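Long-range contacts in glucose-6-phosphate acetyltransferase 1 (Arabidopsis thaliana, PDB 3T90), which catalyses the transfer of an acetyl group from acetyl-CoA to D-glucosamine 6-phosphate, a step in making UDP-N-acetylglucosamine: residues 21-26 with 88-93; 51-56 with 65-70. One frame throughout, in Å; residues are numbered along the deposited sequence. Where two conformers were deposited one is given.

Interaction 1: residues 21-26 with 88-93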
loop_
_atom_site.group_PDB
_atom_site.type_symbol
_atom_site.label_atom_id
_atom_site.label_comp_id
_atom_site.label_asym_id
_atom_site.label_seq_id
_atom_site.Cartn_x
_atom_site.Cartn_y
_atom_site.Cartn_z
ATOM N N GLU A 21 8.843 0.037 -20.813
ATOM C CA GLU A 21 9.887 -0.986 -21.057
ATOM C C GLU A 21 10.704 -1.280 -19.796
ATOM O O GLU A 21 10.978 -2.469 -19.523
ATOM C CB GLU A 21 10.763 -0.567 -22.217
ATOM C CG GLU A 21 9.959 -0.485 -23.551
ATOM C CD GLU A 21 9.574 0.956 -23.844
ATOM O OE1 GLU A 21 8.939 1.674 -22.999
ATOM O OE2 GLU A 21 9.944 1.439 -24.974
ATOM N N LEU A 22 11.064 -0.261 -19.016
ATOM C CA LEU A 22 11.848 -0.478 -17.806
ATOM C C LEU A 22 10.992 -1.213 -16.777
ATOM O O LEU A 22 11.515 -2.144 -16.102
ATOM C CB LEU A 22 12.278 0.885 -17.281
ATOM C CG LEU A 22 12.855 0.834 -15.880
ATOM C CD1 LEU A 22 14.133 -0.080 -15.818
ATOM C CD2 LEU A 22 13.144 2.267 -15.345
ATOM N N LEU A 23 9.704 -0.814 -16.635
ATOM C CA LEU A 23 8.836 -1.574 -15.703
ATOM C C LEU A 23 8.804 -3.076 -16.034
ATOM O O LEU A 23 8.631 -3.879 -15.127
ATOM C CB LEU A 23 7.411 -1.019 -15.626
ATOM C CG LEU A 23 7.304 0.359 -14.967
ATOM C CD1 LEU A 23 5.895 0.971 -15.126
ATOM C CD2 LEU A 23 7.734 0.315 -13.451
ATOM N N GLY A 24 8.927 -3.409 -17.313
ATOM C CA GLY A 24 8.920 -4.798 -17.763
ATOM C C GLY A 24 10.111 -5.600 -17.205
ATOM O O GLY A 24 10.043 -6.820 -17.219
ATOM N N GLN A 25 11.140 -4.956 -16.699
ATOM C CA GLN A 25 12.254 -5.648 -16.000
ATOM C C GLN A 25 11.880 -6.041 -14.567
ATOM O O GLN A 25 12.584 -6.863 -13.949
ATOM C CB GLN A 25 13.520 -4.774 -15.969
ATOM C CG GLN A 25 13.978 -4.503 -17.426
ATOM C CD GLN A 25 15.405 -3.921 -17.428
ATOM O OE1 GLN A 25 16.224 -4.175 -16.545
ATOM N NE2 GLN A 25 15.684 -3.094 -18.418
ATOM N N LEU A 26 10.777 -5.495 -14.064
ATOM C CA LEU A 26 10.215 -5.913 -12.740
ATOM C C LEU A 26 9.160 -6.965 -12.981
ATOM O O LEU A 26 9.297 -8.079 -12.394
ATOM C CB LEU A 26 9.656 -4.696 -11.994
ATOM C CG LEU A 26 8.973 -5.033 -10.664
ATOM C CD1 LEU A 26 9.860 -5.649 -9.629
ATOM C CD2 LEU A 26 8.416 -3.640 -10.132
ATOM N N ASP A 88 7.060 -0.669 -7.009
ATOM C CA ASP A 88 7.474 -0.585 -8.416
ATOM C C ASP A 88 8.847 0.039 -8.595
ATOM O O ASP A 88 9.087 0.894 -9.469
ATOM C CB ASP A 88 6.376 0.108 -9.255
ATOM C CG ASP A 88 5.008 -0.606 -9.241
ATOM O OD1 ASP A 88 4.969 -1.761 -8.710
ATOM O OD2 ASP A 88 4.070 0.004 -9.707
ATOM N N VAL A 89 9.744 -0.355 -7.691
ATOM C CA VAL A 89 11.184 0.055 -7.750
ATOM C C VAL A 89 11.976 -0.844 -8.691
ATOM O O VAL A 89 11.984 -2.050 -8.556
ATOM C CB VAL A 89 11.772 0.010 -6.353
ATOM C CG1 VAL A 89 13.271 0.417 -6.449
ATOM C CG2 VAL A 89 11.044 1.003 -5.362
ATOM N N VAL A 90 12.586 -0.236 -9.725
ATOM C CA VAL A 90 13.339 -1.075 -10.702
ATOM C C VAL A 90 14.426 -0.203 -11.307
ATOM O O VAL A 90 14.247 0.993 -11.519
ATOM C CB VAL A 90 12.387 -1.737 -11.752
ATOM C CG1 VAL A 90 11.697 -0.794 -12.471
ATOM C CG2 VAL A 90 13.182 -2.612 -12.744
ATOM N N VAL A 91 15.614 -0.800 -11.435
ATOM C CA VAL A 91 16.758 -0.173 -12.105
ATOM C C VAL A 91 17.074 -0.975 -13.336
ATOM O O VAL A 91 17.135 -2.213 -13.270
ATOM C CB VAL A 91 17.961 -0.121 -11.147
ATOM C CG1 VAL A 91 19.184 0.595 -11.855
ATOM C CG2 VAL A 91 17.579 0.607 -9.966
ATOM N N ASP A 92 17.267 -0.305 -14.474
ATOM C CA ASP A 92 17.680 -0.998 -15.721
ATOM C C ASP A 92 18.949 -1.835 -15.423
ATOM O O ASP A 92 19.881 -1.311 -14.809
ATOM C CB ASP A 92 17.907 0.048 -16.801
ATOM C CG ASP A 92 18.039 -0.565 -18.184
ATOM O OD1 ASP A 92 18.517 -1.690 -18.381
ATOM O OD2 ASP A 92 17.730 0.169 -19.119
ATOM N N SER A 93 18.937 -3.073 -15.887
ATOM C CA SER A 93 20.037 -4.013 -15.644
ATOM C C SER A 93 21.370 -3.408 -16.161
ATOM O O SER A 93 22.425 -3.628 -15.524
ATOM C CB SER A 93 19.729 -5.382 -16.273
ATOM O OG SER A 93 19.481 -5.242 -17.664
#
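Val90 presses its two methyls against the C-terminal part of helix 19-23 and the turn that follows. Val90 CG1 meets Leu22 CG at 4.0 Å, with Leu23 CD2 a little further off, while Val90 CG2 lies against Gln25 CB at 3.9 Å. Leu26 adds a further neighbour, its CB 4.0 Å from Val90 CB. With its CG anti to the backbone N (chi1 176°), Leu26 runs back along the strand until CD2 comes to 3.6 Å from Asp88 CA. Leu22 reaches the other way, its CD1 lying 3.4 Å from Asp92 N. Helix and turn thus pack on one face of strand 82-91 in the GNAT fold, at the strand that carries Asp88 and Val89, which probably bind substrate. Val91, on the other face, lies near Gly101 of the probable acetyl-CoA site. At the far end the extended Gln25 side chain turns its amide to the strand exit. Gln25 OE1 takes the N-H of Ser93 (N to OE1 3.0 Å) on a lone pair in the carbonyl plane. Gln25 NE2 gives an almost straight bond to Asp92 OD1 (3.2 Å), which it meets from above the carboxylate. The amide and carboxylate planes stand 88° apart. These two bonds fix the rotation of the amide. Asp92 OD2 also forms a salt bridge with Arg94, and Asp88 OD1 forms one to Lys75 of the second subunit.

Interaction 2: residues 51-56 with 65-70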
loop_
_atom_site.group_PDB
_atom_site.type_symbol
_atom_site.label_atom_id
_atom_site.label_comp_id
_atom_site.label_asym_id
_atom_site.label_seq_id
_atom_site.Cartn_x
_atom_site.Cartn_y
_atom_site.Cartn_z
ATOM N N HIS A 51 0.491 10.568 -4.172
ATOM C CA HIS A 51 0.929 9.412 -5.072
ATOM C C HIS A 51 1.959 9.972 -6.053
ATOM O O HIS A 51 1.455 10.555 -7.080
ATOM C CB HIS A 51 -0.298 8.763 -5.780
ATOM C CG HIS A 51 -0.026 7.379 -6.365
ATOM N ND1 HIS A 51 -1.018 6.547 -6.881
ATOM C CD2 HIS A 51 1.118 6.703 -6.453
ATOM C CE1 HIS A 51 -0.437 5.417 -7.302
ATOM N NE2 HIS A 51 0.877 5.526 -7.108
ATOM N N VAL A 52 3.269 9.730 -5.772
ATOM C CA VAL A 52 4.491 10.283 -6.458
ATOM C C VAL A 52 5.241 9.121 -7.186
ATOM O O VAL A 52 5.349 8.027 -6.659
ATOM C CB VAL A 52 5.624 10.919 -5.492
ATOM C CG1 VAL A 52 7.033 11.041 -6.217
ATOM C CG2 VAL A 52 5.207 12.218 -4.857
ATOM N N ILE A 53 5.544 9.320 -8.468
ATOM C CA ILE A 53 6.407 8.427 -9.163
ATOM C C ILE A 53 7.729 9.125 -9.473
ATOM O O ILE A 53 7.698 10.193 -10.142
ATOM C CB ILE A 53 5.784 7.918 -10.458
ATOM C CG1 ILE A 53 4.412 7.278 -10.117
ATOM C CG2 ILE A 53 6.781 6.956 -11.175
ATOM C CD1 ILE A 53 3.715 6.679 -11.320
ATOM N N CYS A 54 8.862 8.582 -9.013
ATOM C CA CYS A 54 10.190 9.153 -9.261
ATOM C C CYS A 54 10.768 8.387 -10.456
ATOM O O CYS A 54 10.630 7.147 -10.560
ATOM C CB CYS A 54 11.050 8.840 -7.999
ATOM S SG CYS A 54 12.780 9.256 -8.180
ATOM N N VAL A 55 11.430 9.132 -11.344
ATOM C CA VAL A 55 12.269 8.528 -12.399
ATOM C C VAL A 55 13.636 9.137 -12.432
ATOM O O VAL A 55 13.810 10.337 -12.056
ATOM C CB VAL A 55 11.619 8.688 -13.816
ATOM C CG1 VAL A 55 10.315 7.901 -13.939
ATOM C CG2 VAL A 55 11.498 10.122 -14.288
ATOM N N ILE A 56 14.594 8.343 -12.875
ATOM C CA ILE A 56 15.895 8.863 -13.171
ATOM C C ILE A 56 16.102 8.637 -14.651
ATOM O O ILE A 56 16.068 7.481 -15.117
ATOM C CB ILE A 56 17.006 8.177 -12.391
ATOM C CG1 ILE A 56 16.760 8.379 -10.929
ATOM C CG2 ILE A 56 18.411 8.692 -12.835
ATOM C CD1 ILE A 56 17.832 7.627 -10.000
ATOM N N ALA A 65 16.263 5.241 -16.686
ATOM C CA ALA A 65 17.196 4.276 -16.126
ATOM C C ALA A 65 16.755 3.613 -14.803
ATOM O O ALA A 65 17.190 2.556 -14.445
ATOM C CB ALA A 65 18.557 5.017 -15.872
ATOM N N ALA A 66 15.941 4.309 -14.044
ATOM C CA ALA A 66 15.411 3.771 -12.779
ATOM C C ALA A 66 14.123 4.454 -12.431
ATOM O O ALA A 66 13.808 5.553 -12.924
ATOM C CB ALA A 66 16.469 4.016 -11.629
ATOM N N THR A 67 13.294 3.797 -11.627
ATOM C CA THR A 67 11.999 4.315 -11.230
ATOM C C THR A 67 11.569 3.700 -9.893
ATOM O O THR A 67 12.047 2.627 -9.497
ATOM C CB THR A 67 10.931 4.059 -12.299
ATOM O OG1 THR A 67 9.722 4.762 -11.932
ATOM C CG2 THR A 67 10.617 2.582 -12.528
ATOM N N GLY A 68 10.641 4.411 -9.231
ATOM C CA GLY A 68 10.012 3.874 -8.015
ATOM C C GLY A 68 8.888 4.808 -7.702
ATOM O O GLY A 68 8.885 5.988 -8.031
ATOM N N SER A 69 7.888 4.274 -7.014
ATOM C CA SER A 69 6.645 4.988 -6.712
ATOM C C SER A 69 6.356 5.010 -5.220
ATOM O O SER A 69 6.823 4.120 -4.485
ATOM C CB SER A 69 5.467 4.273 -7.380
ATOM O OG SER A 69 5.690 4.134 -8.780
ATOM N N VAL A 70 5.596 5.995 -4.766
ATOM C CA VAL A 70 5.021 5.837 -3.393
ATOM C C VAL A 70 3.587 6.322 -3.325
ATOM O O VAL A 70 3.251 7.347 -3.907
ATOM C CB VAL A 70 5.981 6.576 -2.359
ATOM C CG1 VAL A 70 5.979 8.131 -2.549
ATOM C CG2 VAL A 70 5.546 6.175 -0.924
#
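Cys54 O is gripped by two donors of the opposing strand: the backbone N of Gly68 at 3.0 Å and the hydroxyl OG1 of Thr67 at 2.9 Å, arriving from opposite faces of the carbonyl plane. Thr67 can do this because its OG1 stands anti to its own backbone N (chi1 -172°), which swings the hydroxyl back over the neighbouring strand. Thr67 OG1 also lies 3.7 Å from Ile53 CG2, and Ser69 OG lies against Ile53 CG1 beside it, so hydroxyls and aliphatic branches mix on the face of Ile53, Val55, Thr67 and Ser69. On the face of Val52, Cys54 and Ile56 the contacts are apolar: Val70 CG1 meets Val52 CB at 4.1 Å, and Ala66 CB touches Ile56 CD1. Helix 100-114 covers that side with Val104, Phe107 and His111. Cys54 N returns a bond to Gly68 O, and Val52 exchanges a similar pair with Val70. At the other end Ile56 O receives a short bond from Ala65 N (2.7 Å) and a weak one from Ala66 N, two residues set against one. This classic beta bulge puts an extra residue into strand 63-74 of the antiparallel hairpin it forms with 51-58, the second and third strands of the mixed GNAT sheet.

From the N terminus the chain makes strand 5-9, outermost in the sheet of this chain, and then helix 19-23, whose end and following turn supply 21-26 and wait for a partner 62 residues on. Helix 34-45 comes next, and strands 51-58 and 63-74 fold back on each other, so that interaction 2 closes a short hairpin loop. Strand 82-91 then lines up against 63-74, and 88-93 meets 21-26, closing the long loop within which interaction 2 is nested. The two contacts touch directly: Val90 N and Asp92 N probably bond to the carbonyls of Thr67 and Ala65, and Leu22 packs on Ala66. Strand 63-74, shared by the hairpin and the pairing with 82-91, connects the two contacts, and both touch the second subunit.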